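Local coordinates for DUF1611 domain-containing protein (PDB 2OBN) that is of unknown function but pairs a Rossmann-like domain with a P-loop NTPase-like domain, so it may bind a nucleotide, at residues 16-21 with 43-48; 37-42 with 67-72; 25-30 with 54-59; 75-80 with 94-99; 11-16 with 79-84. The protein carries 2 engineered substitutions. All coordinates share one frame; numbering follows the deposited sequence.

Interaction 1 of 5, residues 16-21 with 43-48; sequences EGTTGT and RNCAGQ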
# COMPACT_ATOMS: atom_id res chain seq x y z
N GLU B 16 -23.07 -9.58 -18.23
CA GLU B 16 -21.90 -9.43 -19.12
C GLU B 16 -20.60 -10.07 -18.61
O GLU B 16 -19.61 -10.05 -19.32
CB GLU B 16 -21.63 -7.96 -19.46
CG GLU B 16 -22.83 -7.23 -20.03
CD GLU B 16 -22.48 -5.83 -20.52
OE1 GLU B 16 -21.84 -5.06 -19.76
OE2 GLU B 16 -22.88 -5.51 -21.66
N GLY B 17 -20.61 -10.65 -17.40
CA GLY B 17 -19.42 -11.27 -16.85
C GLY B 17 -19.33 -12.78 -16.94
O GLY B 17 -18.27 -13.33 -16.64
N THR B 18 -20.39 -13.48 -17.33
CA THR B 18 -20.31 -14.94 -17.39
C THR B 18 -19.33 -15.38 -18.47
O THR B 18 -18.48 -16.22 -18.21
CB THR B 18 -21.68 -15.64 -17.62
OG1 THR B 18 -22.66 -15.13 -16.70
CG2 THR B 18 -21.54 -17.16 -17.42
N THR B 19 -19.46 -14.81 -19.67
CA THR B 19 -18.55 -15.10 -20.79
C THR B 19 -17.69 -13.90 -21.19
O THR B 19 -16.88 -14.01 -22.12
CB THR B 19 -19.32 -15.58 -22.05
OG1 THR B 19 -20.27 -14.58 -22.46
CG2 THR B 19 -20.03 -16.89 -21.76
N GLY B 20 -17.87 -12.77 -20.52
CA GLY B 20 -17.11 -11.57 -20.81
C GLY B 20 -15.87 -11.50 -19.94
O GLY B 20 -15.37 -12.53 -19.49
N THR B 21 -15.40 -10.27 -19.70
CA THR B 21 -14.20 -10.02 -18.90
C THR B 21 -14.42 -9.40 -17.50
O THR B 21 -13.50 -9.44 -16.68
CB THR B 21 -13.25 -9.08 -19.68
OG1 THR B 21 -13.94 -7.87 -20.01
CG2 THR B 21 -12.75 -9.73 -20.97
N ARG B 43 -28.14 -11.25 -18.40
CA ARG B 43 -29.04 -11.04 -19.55
C ARG B 43 -28.48 -11.53 -20.90
O ARG B 43 -29.24 -11.86 -21.79
CB ARG B 43 -29.44 -9.57 -19.65
CG ARG B 43 -28.29 -8.59 -19.75
CD ARG B 43 -28.78 -7.16 -19.89
NE ARG B 43 -27.65 -6.24 -19.87
CZ ARG B 43 -27.18 -5.57 -18.81
NH1 ARG B 43 -27.76 -5.64 -17.61
NH2 ARG B 43 -26.12 -4.79 -18.98
N ASN B 44 -27.16 -11.55 -21.03
CA ASN B 44 -26.49 -12.06 -22.22
C ASN B 44 -26.47 -13.60 -22.30
O ASN B 44 -26.25 -14.15 -23.38
CB ASN B 44 -25.04 -11.57 -22.25
CG ASN B 44 -24.92 -10.07 -22.45
OD1 ASN B 44 -25.90 -9.35 -22.42
ND2 ASN B 44 -23.69 -9.61 -22.68
N CYS B 45 -26.69 -14.29 -21.18
CA CYS B 45 -26.59 -15.75 -21.12
C CYS B 45 -27.83 -16.50 -20.60
O CYS B 45 -27.77 -17.70 -20.33
CB CYS B 45 -25.39 -16.11 -20.24
SG CYS B 45 -23.82 -15.53 -20.92
N ALA B 46 -28.96 -15.81 -20.49
CA ALA B 46 -30.17 -16.42 -19.95
C ALA B 46 -30.54 -17.73 -20.66
O ALA B 46 -30.61 -17.78 -21.88
CB ALA B 46 -31.33 -15.42 -20.00
N GLY B 47 -30.76 -18.78 -19.87
CA GLY B 47 -31.12 -20.09 -20.40
C GLY B 47 -29.96 -20.98 -20.88
O GLY B 47 -30.19 -22.13 -21.25
N GLN B 48 -28.73 -20.46 -20.88
CA GLN B 48 -27.58 -21.24 -21.34
C GLN B 48 -26.98 -22.13 -20.23
O GLN B 48 -27.29 -21.98 -19.03
CB GLN B 48 -26.53 -20.32 -21.95
CG GLN B 48 -27.04 -19.64 -23.21
CD GLN B 48 -26.02 -18.75 -23.89
OE1 GLN B 48 -24.81 -18.97 -23.81
NE2 GLN B 48 -26.51 -17.73 -24.57
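E16 and N44 meet where two loops come together, each leaving the C-terminal end of a strand of the Rossmann-like sheet. The amide of N44 comes in across the stem of E16 at a slant, with ND2 3.7 Å from CG of E16. The two flat groups do not stack. The carboxylate of E16 and the amide of N44 are turned 72° against each other. Beyond CG the E16 chain is extended (chi2 -173°), which carries its carboxylate past the amide toward R43. There the guanidinium comes in obliquely, its plane 47° from that of the carboxylate. OE2 of E16 and NH2 of R43 stay 4.3 Å apart. This is a loose attraction of opposite charges at the surface. NH2 of R43 also has a long, weak ion pair with D91.

C45 makes the inner half of the contact. Its SG stands beside the carbon of T18 that carries the hydroxyl, 3.9 Å from CB. The same sulfur lies 4.0 Å from OG1 of T19, so the two threonines share it. The hydroxyl of T18 is used by the carboxylate of D42, which also takes the backbone N of E16 and of N44. D42, just after strand 37-41, thus ties the two loops together. A type II turn runs from C45 to Q48, closed by Q48 N to C45 O at 3.0 Å.

Segment 16-21 leads from strand 10-13 to helix 24-32. Segment 43-48 leads from strand 37-41 to helix 50-54, whose I53 touches T19 and C45.

Interaction 2 of 5, residues 37-42 with 67-72; sequences IVAVID and EAALEY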
# COMPACT_ATOMS: atom_id res chain seq x y z
N ILE B 37 -25.80 -21.79 -4.41
CA ILE B 37 -26.03 -20.77 -5.42
C ILE B 37 -27.19 -21.24 -6.31
O ILE B 37 -27.04 -22.20 -7.07
CB ILE B 37 -24.76 -20.49 -6.24
CG1 ILE B 37 -23.69 -19.89 -5.31
CG2 ILE B 37 -25.08 -19.57 -7.41
CD1 ILE B 37 -22.25 -19.89 -5.89
N VAL B 38 -28.33 -20.55 -6.20
CA VAL B 38 -29.57 -20.91 -6.90
C VAL B 38 -29.82 -20.19 -8.23
O VAL B 38 -30.73 -20.55 -8.97
CB VAL B 38 -30.82 -20.73 -5.98
CG1 VAL B 38 -30.66 -21.53 -4.72
CG2 VAL B 38 -31.09 -19.25 -5.63
N ALA B 39 -29.05 -19.15 -8.51
CA ALA B 39 -29.17 -18.45 -9.79
C ALA B 39 -27.96 -17.59 -10.11
O ALA B 39 -27.29 -17.08 -9.21
CB ALA B 39 -30.44 -17.59 -9.82
N VAL B 40 -27.69 -17.49 -11.40
CA VAL B 40 -26.67 -16.64 -11.98
C VAL B 40 -27.47 -15.66 -12.84
O VAL B 40 -28.27 -16.07 -13.68
CB VAL B 40 -25.69 -17.42 -12.87
CG1 VAL B 40 -24.87 -16.46 -13.75
CG2 VAL B 40 -24.77 -18.29 -12.01
N ILE B 41 -27.27 -14.36 -12.60
CA ILE B 41 -28.02 -13.33 -13.30
C ILE B 41 -27.15 -12.70 -14.38
O ILE B 41 -26.20 -11.98 -14.08
CB ILE B 41 -28.52 -12.27 -12.30
CG1 ILE B 41 -29.48 -12.91 -11.29
CG2 ILE B 41 -29.24 -11.12 -13.02
CD1 ILE B 41 -29.67 -12.09 -10.03
N ASP B 42 -27.48 -13.00 -15.63
CA ASP B 42 -26.77 -12.43 -16.78
C ASP B 42 -27.70 -12.44 -18.01
O ASP B 42 -27.99 -13.50 -18.56
CB ASP B 42 -25.48 -13.22 -17.05
CG ASP B 42 -24.65 -12.63 -18.19
OD1 ASP B 42 -24.99 -11.55 -18.71
OD2 ASP B 42 -23.62 -13.24 -18.55
N GLU B 67 -35.33 -10.14 -11.05
CA GLU B 67 -36.75 -10.48 -11.02
C GLU B 67 -36.94 -11.95 -11.44
O GLU B 67 -37.70 -12.69 -10.79
CB GLU B 67 -37.52 -9.56 -11.97
CG GLU B 67 -39.05 -9.71 -11.96
CD GLU B 67 -39.74 -8.97 -10.81
OE1 GLU B 67 -39.31 -7.84 -10.48
OE2 GLU B 67 -40.73 -9.51 -10.28
N ALA B 68 -36.26 -12.37 -12.51
CA ALA B 68 -36.34 -13.76 -13.00
C ALA B 68 -35.67 -14.73 -12.01
O ALA B 68 -36.03 -15.91 -11.94
CB ALA B 68 -35.73 -13.87 -14.41
N ALA B 69 -34.70 -14.23 -11.25
CA ALA B 69 -34.04 -15.00 -10.20
C ALA B 69 -34.95 -15.30 -9.00
O ALA B 69 -34.76 -16.30 -8.32
CB ALA B 69 -32.80 -14.27 -9.71
N LEU B 70 -35.94 -14.44 -8.74
CA LEU B 70 -36.82 -14.59 -7.57
C LEU B 70 -37.51 -15.94 -7.51
O LEU B 70 -37.77 -16.46 -6.43
CB LEU B 70 -37.88 -13.47 -7.53
CG LEU B 70 -37.37 -12.03 -7.42
CD1 LEU B 70 -38.55 -11.09 -7.26
CD2 LEU B 70 -36.37 -11.86 -6.27
N GLU B 71 -37.77 -16.50 -8.69
CA GLU B 71 -38.40 -17.81 -8.84
C GLU B 71 -37.65 -18.90 -8.06
O GLU B 71 -38.25 -19.87 -7.60
CB GLU B 71 -38.42 -18.15 -10.34
CG GLU B 71 -39.27 -19.34 -10.73
CD GLU B 71 -39.32 -19.56 -12.24
OE1 GLU B 71 -38.43 -19.05 -12.96
OE2 GLU B 71 -40.24 -20.25 -12.72
N TYR B 72 -36.33 -18.72 -7.92
CA TYR B 72 -35.46 -19.66 -7.21
C TYR B 72 -35.28 -19.34 -5.74
O TYR B 72 -34.52 -20.02 -5.04
CB TYR B 72 -34.11 -19.73 -7.93
CG TYR B 72 -34.27 -20.23 -9.34
CD1 TYR B 72 -34.38 -21.59 -9.61
CD2 TYR B 72 -34.38 -19.35 -10.41
CE1 TYR B 72 -34.56 -22.06 -10.90
CE2 TYR B 72 -34.56 -19.81 -11.71
CZ TYR B 72 -34.65 -21.16 -11.94
OH TYR B 72 -34.83 -21.62 -13.23
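V38, A39 and I41 of strand 37-41 receive A69 and Y72 of segment 67-72, as a sheet of the Rossmann-like domain takes up a covering helix. The small side chains set the shape. The methyl of A69 is a low bump between two strand residues. It lies 4.1 Å from CB of A39 and 3.8 Å from CD1 of I41. I41 reaches it with the end of its longer branch: CG1 is anti to the carbonyl carbon (chi1 -62°), and CD1 extends from there. Methyl on methyl at A39 lets helix and strand backbones come close, their CA atoms 6.0 Å apart at this pair.

The CB end of Y72 settles into the next hollow, beside V38. Its CB and the CG2 of V38 touch at 3.8 Å, and the valine and the tyrosine pass one another pointing opposite ways. The ring then leads away from the strand, touching A39 only loosely and at an oblique angle. V63 of the adjoining strand packs on both A69 and Y72 and continues the same apolar surface. I41 also touches A11 and L13 of strand 10-13.

The backbone of V38 comes close to the base of the tyrosine too, its carbonyl O lying 3.6 Å from CG of Y72.

Interaction 3 of 5, residues 25-30 with 54-59; sequences TGLALL and TGIYRY. Engineered in segment 54-59: Y57 (natural residue Lys), Y59 (natural residue Asp).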
# COMPACT_ATOMS: atom_id res chain seq x y z
N THR B 25 -15.03 -12.07 -10.25
CA THR B 25 -15.50 -12.39 -8.91
C THR B 25 -16.61 -13.43 -8.97
O THR B 25 -16.53 -14.46 -8.31
CB THR B 25 -15.96 -11.09 -8.16
OG1 THR B 25 -14.85 -10.18 -8.05
CG2 THR B 25 -16.50 -11.42 -6.77
N GLY B 26 -17.63 -13.17 -9.78
CA GLY B 26 -18.75 -14.09 -9.93
C GLY B 26 -18.33 -15.48 -10.37
O GLY B 26 -18.79 -16.47 -9.83
N LEU B 27 -17.45 -15.56 -11.36
CA LEU B 27 -16.98 -16.88 -11.82
C LEU B 27 -16.13 -17.58 -10.77
O LEU B 27 -16.12 -18.81 -10.69
CB LEU B 27 -16.18 -16.74 -13.11
CG LEU B 27 -16.95 -16.22 -14.32
CD1 LEU B 27 -15.97 -15.80 -15.42
CD2 LEU B 27 -17.93 -17.24 -14.82
N ALA B 28 -15.39 -16.81 -9.98
CA ALA B 28 -14.59 -17.42 -8.93
C ALA B 28 -15.52 -18.04 -7.89
O ALA B 28 -15.30 -19.16 -7.45
CB ALA B 28 -13.66 -16.40 -8.29
N LEU B 29 -16.57 -17.31 -7.52
CA LEU B 29 -17.57 -17.84 -6.58
C LEU B 29 -18.25 -19.09 -7.14
O LEU B 29 -18.43 -20.08 -6.43
CB LEU B 29 -18.62 -16.76 -6.25
CG LEU B 29 -18.13 -15.49 -5.54
CD1 LEU B 29 -19.29 -14.51 -5.36
CD2 LEU B 29 -17.49 -15.79 -4.20
N LEU B 30 -18.64 -19.06 -8.41
CA LEU B 30 -19.24 -20.23 -9.05
C LEU B 30 -18.27 -21.41 -9.07
O LEU B 30 -18.69 -22.56 -8.98
CB LEU B 30 -19.68 -19.90 -10.48
CG LEU B 30 -20.88 -18.94 -10.62
CD1 LEU B 30 -20.95 -18.39 -12.03
CD2 LEU B 30 -22.21 -19.62 -10.22
N THR B 54 -18.60 -21.54 -19.58
CA THR B 54 -17.52 -21.19 -18.63
C THR B 54 -16.47 -22.29 -18.42
O THR B 54 -15.32 -21.99 -18.15
CB THR B 54 -18.09 -20.90 -17.23
OG1 THR B 54 -18.74 -22.06 -16.72
CG2 THR B 54 -19.08 -19.76 -17.28
N GLY B 55 -16.88 -23.56 -18.50
CA GLY B 55 -15.99 -24.67 -18.21
C GLY B 55 -15.97 -25.05 -16.73
O GLY B 55 -15.16 -25.88 -16.32
N ILE B 56 -16.84 -24.44 -15.93
CA ILE B 56 -16.96 -24.74 -14.50
C ILE B 56 -17.94 -25.91 -14.36
O ILE B 56 -19.04 -25.86 -14.91
CB ILE B 56 -17.51 -23.53 -13.71
CG1 ILE B 56 -16.58 -22.31 -13.87
CG2 ILE B 56 -17.70 -23.90 -12.23
CD1 ILE B 56 -17.14 -21.01 -13.29
N TYR B 57 -17.55 -26.95 -13.61
CA TYR B 57 -18.39 -28.14 -13.46
C TYR B 57 -19.42 -27.99 -12.35
O TYR B 57 -19.29 -28.53 -11.25
CB TYR B 57 -17.54 -29.38 -13.26
CG TYR B 57 -16.68 -29.63 -14.45
CD1 TYR B 57 -17.23 -30.14 -15.62
CD2 TYR B 57 -15.33 -29.32 -14.44
CE1 TYR B 57 -16.45 -30.36 -16.73
CE2 TYR B 57 -14.54 -29.53 -15.55
CZ TYR B 57 -15.11 -30.05 -16.69
OH TYR B 57 -14.32 -30.26 -17.80
N ARG B 58 -20.47 -27.25 -12.69
CA ARG B 58 -21.53 -26.96 -11.76
C ARG B 58 -22.73 -26.49 -12.54
O ARG B 58 -22.60 -25.82 -13.57
CB ARG B 58 -21.07 -25.83 -10.84
CG ARG B 58 -22.06 -25.42 -9.77
CD ARG B 58 -21.46 -24.33 -8.91
NE ARG B 58 -22.13 -24.27 -7.62
CZ ARG B 58 -21.66 -23.61 -6.56
NH1 ARG B 58 -20.51 -22.95 -6.61
NH2 ARG B 58 -22.34 -23.63 -5.43
N TYR B 59 -23.92 -26.88 -12.06
CA TYR B 59 -25.13 -26.39 -12.68
C TYR B 59 -25.76 -25.34 -11.79
O TYR B 59 -25.91 -25.53 -10.57
CB TYR B 59 -26.15 -27.49 -12.96
CG TYR B 59 -27.44 -26.88 -13.44
CD1 TYR B 59 -27.49 -26.21 -14.66
CD2 TYR B 59 -28.60 -26.92 -12.67
CE1 TYR B 59 -28.65 -25.60 -15.11
CE2 TYR B 59 -29.77 -26.33 -13.12
CZ TYR B 59 -29.78 -25.66 -14.34
OH TYR B 59 -30.92 -25.05 -14.82
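The guanidinium of R58 meets helix 24-32 with its edge. The carbonyl O of L30 lies in the guanidinium plane and accepts from NH1 at 3.0 Å. The bond is fairly straight, with an N-H...O angle of 167°. Seen from the carbonyl, the donor stands above the plane, 47° out of it. The carbonyl O of L29 is near the same edge, 3.5 Å from NH1, and makes no bond. R58 gets there with its chain stretched out: CG is anti to the backbone N (chi1 -179°) and the extension holds to NE. NH1 also bonds to the carbonyl O of S33.

I56 is the apolar wedge. Its CD1 sits over the helix backbone, 3.6 Å from the carbonyl O of L27 and 3.9 Å from CB of L30. CD2 of L27 touches CG2 of T54 at 3.7 Å. OG1 of T54 accepts from the backbone N of I56 in an ST turn and is also bonded to the carbonyl O of L50. The contact joins the first helix of the Rossmann-like domain to the loop between helix 50-54 and strand 62-63.

An alanine in place of R58 would probably leave the L30 and S33 carbonyls without this donor and the last turn of the helix less firmly tied to the loop.

The last carbonyls of a helix lack in-helix donors and lie at the negative end of its dipole. A positive guanidinium set among them is likely to be favourable. The loop is thus held by apolar contacts at I56 and by one arginine bond at L30.

Interaction 4 of 5, residues 75-80 with 94-99; sequences QVLVIG and IELKTA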
# COMPACT_ATOMS: atom_id res chain seq x y z
N GLN B 75 -31.81 -15.55 -1.20
CA GLN B 75 -31.86 -14.74 0.00
C GLN B 75 -30.83 -13.62 -0.02
O GLN B 75 -30.98 -12.63 0.71
CB GLN B 75 -31.65 -15.66 1.21
CG GLN B 75 -32.80 -16.64 1.43
CD GLN B 75 -32.41 -17.80 2.32
OE1 GLN B 75 -31.53 -18.59 1.96
NE2 GLN B 75 -33.06 -17.93 3.47
N VAL B 76 -29.79 -13.76 -0.86
CA VAL B 76 -28.71 -12.79 -0.96
C VAL B 76 -28.29 -12.55 -2.41
O VAL B 76 -28.15 -13.49 -3.18
CB VAL B 76 -27.45 -13.28 -0.21
CG1 VAL B 76 -26.38 -12.18 -0.18
CG2 VAL B 76 -27.81 -13.75 1.21
N LEU B 77 -28.12 -11.29 -2.78
CA LEU B 77 -27.62 -10.95 -4.10
C LEU B 77 -26.16 -10.59 -3.88
O LEU B 77 -25.88 -9.68 -3.10
CB LEU B 77 -28.35 -9.75 -4.71
CG LEU B 77 -27.85 -9.37 -6.12
CD1 LEU B 77 -28.26 -10.42 -7.12
CD2 LEU B 77 -28.33 -8.01 -6.56
N VAL B 78 -25.27 -11.30 -4.56
CA VAL B 78 -23.83 -11.07 -4.47
C VAL B 78 -23.37 -10.43 -5.78
O VAL B 78 -23.56 -11.00 -6.87
CB VAL B 78 -23.05 -12.38 -4.25
CG1 VAL B 78 -21.55 -12.12 -4.11
CG2 VAL B 78 -23.56 -13.11 -3.01
N ILE B 79 -22.75 -9.25 -5.67
CA ILE B 79 -22.22 -8.55 -6.84
C ILE B 79 -20.99 -9.33 -7.37
O ILE B 79 -19.95 -9.40 -6.72
CB ILE B 79 -21.90 -7.04 -6.56
CG1 ILE B 79 -23.17 -6.29 -6.13
CG2 ILE B 79 -21.34 -6.36 -7.81
CD1 ILE B 79 -22.94 -4.83 -5.73
N GLY B 80 -21.14 -9.90 -8.56
CA GLY B 80 -20.09 -10.68 -9.19
C GLY B 80 -19.47 -10.01 -10.40
O GLY B 80 -18.75 -10.66 -11.14
N ILE B 94 -31.05 -0.54 -10.46
CA ILE B 94 -32.34 -1.21 -10.62
C ILE B 94 -32.28 -2.63 -10.04
O ILE B 94 -33.18 -3.03 -9.28
CB ILE B 94 -32.77 -1.27 -12.11
CG1 ILE B 94 -33.11 0.14 -12.62
CG2 ILE B 94 -33.99 -2.18 -12.28
CD1 ILE B 94 -33.27 0.23 -14.14
N GLU B 95 -31.22 -3.36 -10.39
CA GLU B 95 -31.04 -4.74 -9.92
C GLU B 95 -30.85 -4.80 -8.41
O GLU B 95 -31.41 -5.67 -7.74
CB GLU B 95 -29.87 -5.41 -10.65
CG GLU B 95 -30.06 -5.62 -12.18
CD GLU B 95 -31.16 -6.63 -12.56
OE1 GLU B 95 -32.32 -6.48 -12.13
OE2 GLU B 95 -30.88 -7.57 -13.33
N LEU B 96 -30.07 -3.86 -7.88
CA LEU B 96 -29.82 -3.78 -6.44
C LEU B 96 -31.12 -3.49 -5.70
O LEU B 96 -31.48 -4.20 -4.75
CB LEU B 96 -28.77 -2.71 -6.13
CG LEU B 96 -27.40 -2.88 -6.82
CD1 LEU B 96 -26.43 -1.77 -6.40
CD2 LEU B 96 -26.78 -4.24 -6.56
N LYS B 97 -31.82 -2.45 -6.13
CA LYS B 97 -33.09 -2.05 -5.50
C LYS B 97 -34.15 -3.15 -5.54
O LYS B 97 -34.88 -3.34 -4.58
CB LYS B 97 -33.62 -0.77 -6.13
CG LYS B 97 -32.78 0.47 -5.81
CD LYS B 97 -33.41 1.72 -6.37
CE LYS B 97 -32.67 2.96 -5.95
NZ LYS B 97 -33.45 4.18 -6.36
N THR B 98 -34.22 -3.86 -6.67
CA THR B 98 -35.17 -4.97 -6.84
C THR B 98 -34.91 -6.09 -5.83
O THR B 98 -35.85 -6.67 -5.28
CB THR B 98 -35.10 -5.54 -8.27
OG1 THR B 98 -35.33 -4.49 -9.22
CG2 THR B 98 -36.13 -6.65 -8.47
N ALA B 99 -33.64 -6.40 -5.59
CA ALA B 99 -33.27 -7.39 -4.61
C ALA B 99 -33.69 -6.92 -3.21
O ALA B 99 -34.27 -7.69 -2.43
CB ALA B 99 -31.77 -7.66 -4.65
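L77 lays its CD2 methyl over helix 92-101, between A99 and L96. The methyl is 4.0 Å from CB of A99 and 4.1 Å from CD2 of L96. It also lies over the helix backbone at the carbonyl O of E95. The side chain is aimed there by its first torsion, which puts CG anti to the backbone N (chi1 -180°). I79, two residues on along the same strand, brings CD1 to CD2 of L96 at 4.0 Å. Those two side chains cross at about a right angle. CD2 of L96 thus meets a methyl of L77 and one of I79. The strand and helix segments run nearly antiparallel, at 158°, with their axes 9.5 Å apart.

This is the first half of a beta-alpha-beta unit: strand 76-79, helix 92-101 and strand 105-108. L77 also touches A11 and L13 of strand 10-13, while A99 packs on V66 of helix 66-69.

All five touching residues are buried. Across the contact the touching side-chain groups are hydrocarbon, so the fit depends on shape and the exclusion of water. The one charged group near it, the carboxylate of E95, turns away from the strand and bonds to NE2 of H15, which probably offsets the cost of burying it.

Interaction 5 of 5, residues 11-16 with 79-84; sequences AILLHE and IGIAPK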
# COMPACT_ATOMS: atom_id res chain seq x y z
N ALA B 11 -27.93 -15.53 -5.24
CA ALA B 11 -28.10 -15.16 -6.62
C ALA B 11 -26.87 -14.28 -6.90
O ALA B 11 -26.55 -13.41 -6.09
CB ALA B 11 -29.38 -14.38 -6.82
N ILE B 12 -26.16 -14.53 -7.99
CA ILE B 12 -24.98 -13.74 -8.33
C ILE B 12 -25.32 -12.78 -9.47
O ILE B 12 -25.76 -13.22 -10.54
CB ILE B 12 -23.80 -14.63 -8.78
CG1 ILE B 12 -23.50 -15.66 -7.70
CG2 ILE B 12 -22.56 -13.76 -9.10
CD1 ILE B 12 -22.40 -16.58 -8.08
N LEU B 13 -25.13 -11.48 -9.22
CA LEU B 13 -25.34 -10.47 -10.25
C LEU B 13 -24.12 -10.63 -11.15
O LEU B 13 -23.00 -10.42 -10.70
CB LEU B 13 -25.39 -9.06 -9.66
CG LEU B 13 -25.73 -7.93 -10.65
CD1 LEU B 13 -27.19 -8.06 -11.12
CD2 LEU B 13 -25.49 -6.55 -10.04
N LEU B 14 -24.34 -11.03 -12.40
CA LEU B 14 -23.22 -11.32 -13.28
C LEU B 14 -23.46 -10.89 -14.73
O LEU B 14 -22.98 -11.55 -15.65
CB LEU B 14 -22.90 -12.84 -13.19
CG LEU B 14 -21.58 -13.47 -13.67
CD1 LEU B 14 -20.33 -12.77 -13.17
CD2 LEU B 14 -21.53 -14.93 -13.24
N HIS B 15 -24.17 -9.76 -14.93
CA HIS B 15 -24.46 -9.24 -16.27
C HIS B 15 -23.20 -8.95 -17.05
O HIS B 15 -22.37 -8.16 -16.60
CB HIS B 15 -25.27 -7.93 -16.25
CG HIS B 15 -26.65 -8.08 -15.70
ND1 HIS B 15 -27.64 -8.79 -16.34
CD2 HIS B 15 -27.23 -7.56 -14.59
CE1 HIS B 15 -28.75 -8.73 -15.63
NE2 HIS B 15 -28.53 -7.99 -14.57
N GLU B 16 -23.07 -9.58 -18.23
CA GLU B 16 -21.90 -9.43 -19.12
C GLU B 16 -20.60 -10.07 -18.61
O GLU B 16 -19.61 -10.05 -19.32
CB GLU B 16 -21.63 -7.96 -19.46
CG GLU B 16 -22.83 -7.23 -20.03
CD GLU B 16 -22.48 -5.83 -20.52
OE1 GLU B 16 -21.84 -5.06 -19.76
OE2 GLU B 16 -22.88 -5.51 -21.66
N ILE B 79 -22.75 -9.25 -5.67
CA ILE B 79 -22.22 -8.55 -6.84
C ILE B 79 -20.99 -9.33 -7.37
O ILE B 79 -19.95 -9.40 -6.72
CB ILE B 79 -21.90 -7.04 -6.56
CG1 ILE B 79 -23.17 -6.29 -6.13
CG2 ILE B 79 -21.34 -6.36 -7.81
CD1 ILE B 79 -22.94 -4.83 -5.73
N GLY B 80 -21.14 -9.90 -8.56
CA GLY B 80 -20.09 -10.68 -9.19
C GLY B 80 -19.47 -10.01 -10.40
O GLY B 80 -18.75 -10.66 -11.14
N ILE B 81 -19.76 -8.73 -10.61
CA ILE B 81 -19.20 -7.96 -11.73
C ILE B 81 -18.67 -6.62 -11.27
O ILE B 81 -19.07 -6.11 -10.23
CB ILE B 81 -20.21 -7.71 -12.89
CG1 ILE B 81 -21.54 -7.19 -12.33
CG2 ILE B 81 -20.37 -8.99 -13.71
CD1 ILE B 81 -22.58 -6.80 -13.40
N ALA B 82 -17.76 -6.06 -12.05
CA ALA B 82 -17.16 -4.78 -11.72
C ALA B 82 -16.79 -4.09 -13.02
O ALA B 82 -16.15 -4.70 -13.88
CB ALA B 82 -15.95 -4.97 -10.85
N PRO B 83 -17.19 -2.82 -13.17
CA PRO B 83 -16.84 -2.12 -14.41
C PRO B 83 -15.35 -1.83 -14.45
O PRO B 83 -14.75 -1.66 -13.38
CB PRO B 83 -17.62 -0.81 -14.29
CG PRO B 83 -17.70 -0.58 -12.83
CD PRO B 83 -17.92 -1.93 -12.24
N LYS B 84 -14.76 -1.80 -15.64
CA LYS B 84 -13.34 -1.42 -15.77
C LYS B 84 -13.24 -0.02 -15.20
O LYS B 84 -13.72 0.93 -15.82
CB LYS B 84 -12.86 -1.46 -17.23
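Two neighbouring parallel strands of the Rossmann-like sheet end side by side here, and the chain that follows each strand stays in contact. L13 pairs with I79 as a parallel bridge, their CA atoms 5.0 Å apart. One backbone bond joins the segments, from N of G80 to O of L13 at 2.9 Å. It lies in the carbonyl plane but is bent at the hydrogen, with an angle of 141°.

G80 fits because it has no side chain. A CB would clash with CG2 of I12 and press on the carbonyl O of L13. CD1 of L14 covers the carbonyl O of G80 at 3.3 Å.

I81 has the largest share of the contact. CG1 stands between the backbone N and the carbonyl carbon (chi1 48°), a position that turns both branches onto segment 11-16. CG2 touches CA of L14 at 3.7 Å and meets CD1 of the same residue at 3.8 Å, the two side chains crossing obliquely. CD1 reaches farther along, 3.5 Å from the carbonyl O of H15, and brushes CB of that residue at 4.1 Å. Replacing I81 with alanine would probably open a gap beside L14 and H15 and leave the loop after strand 76-79 less closely held.

The H15 ring has both nitrogens bonded, ND1 to the backbone N of R43 and NE2 to E95. I12 and L14 pack on L30 of helix 24-32, and I79 on L96 of helix 92-101. Strands 10-13 and 76-79 thus lie between a helix on each face of the sheet.

How the interactions relate
Interactions 2, 4 and 5 are buried and lie in or against the same parallel sheet. Interactions 2 and 4 are apolar fits of a strand to a helical segment, and I41 touches L77 where they meet. Interaction 5 joins strands edge to edge and adds a backbone bond. It shares I79 and G80 with interaction 4 and E16 with interaction 1. Interactions 1 and 3 are only partly buried and involve loops, so polar groups count for more. Interaction 1 has loosely placed charges, whereas interaction 3 has a definite arginine bond. L30 packs on V40 and so joins interaction 3 to strand 37-41 of interaction 2.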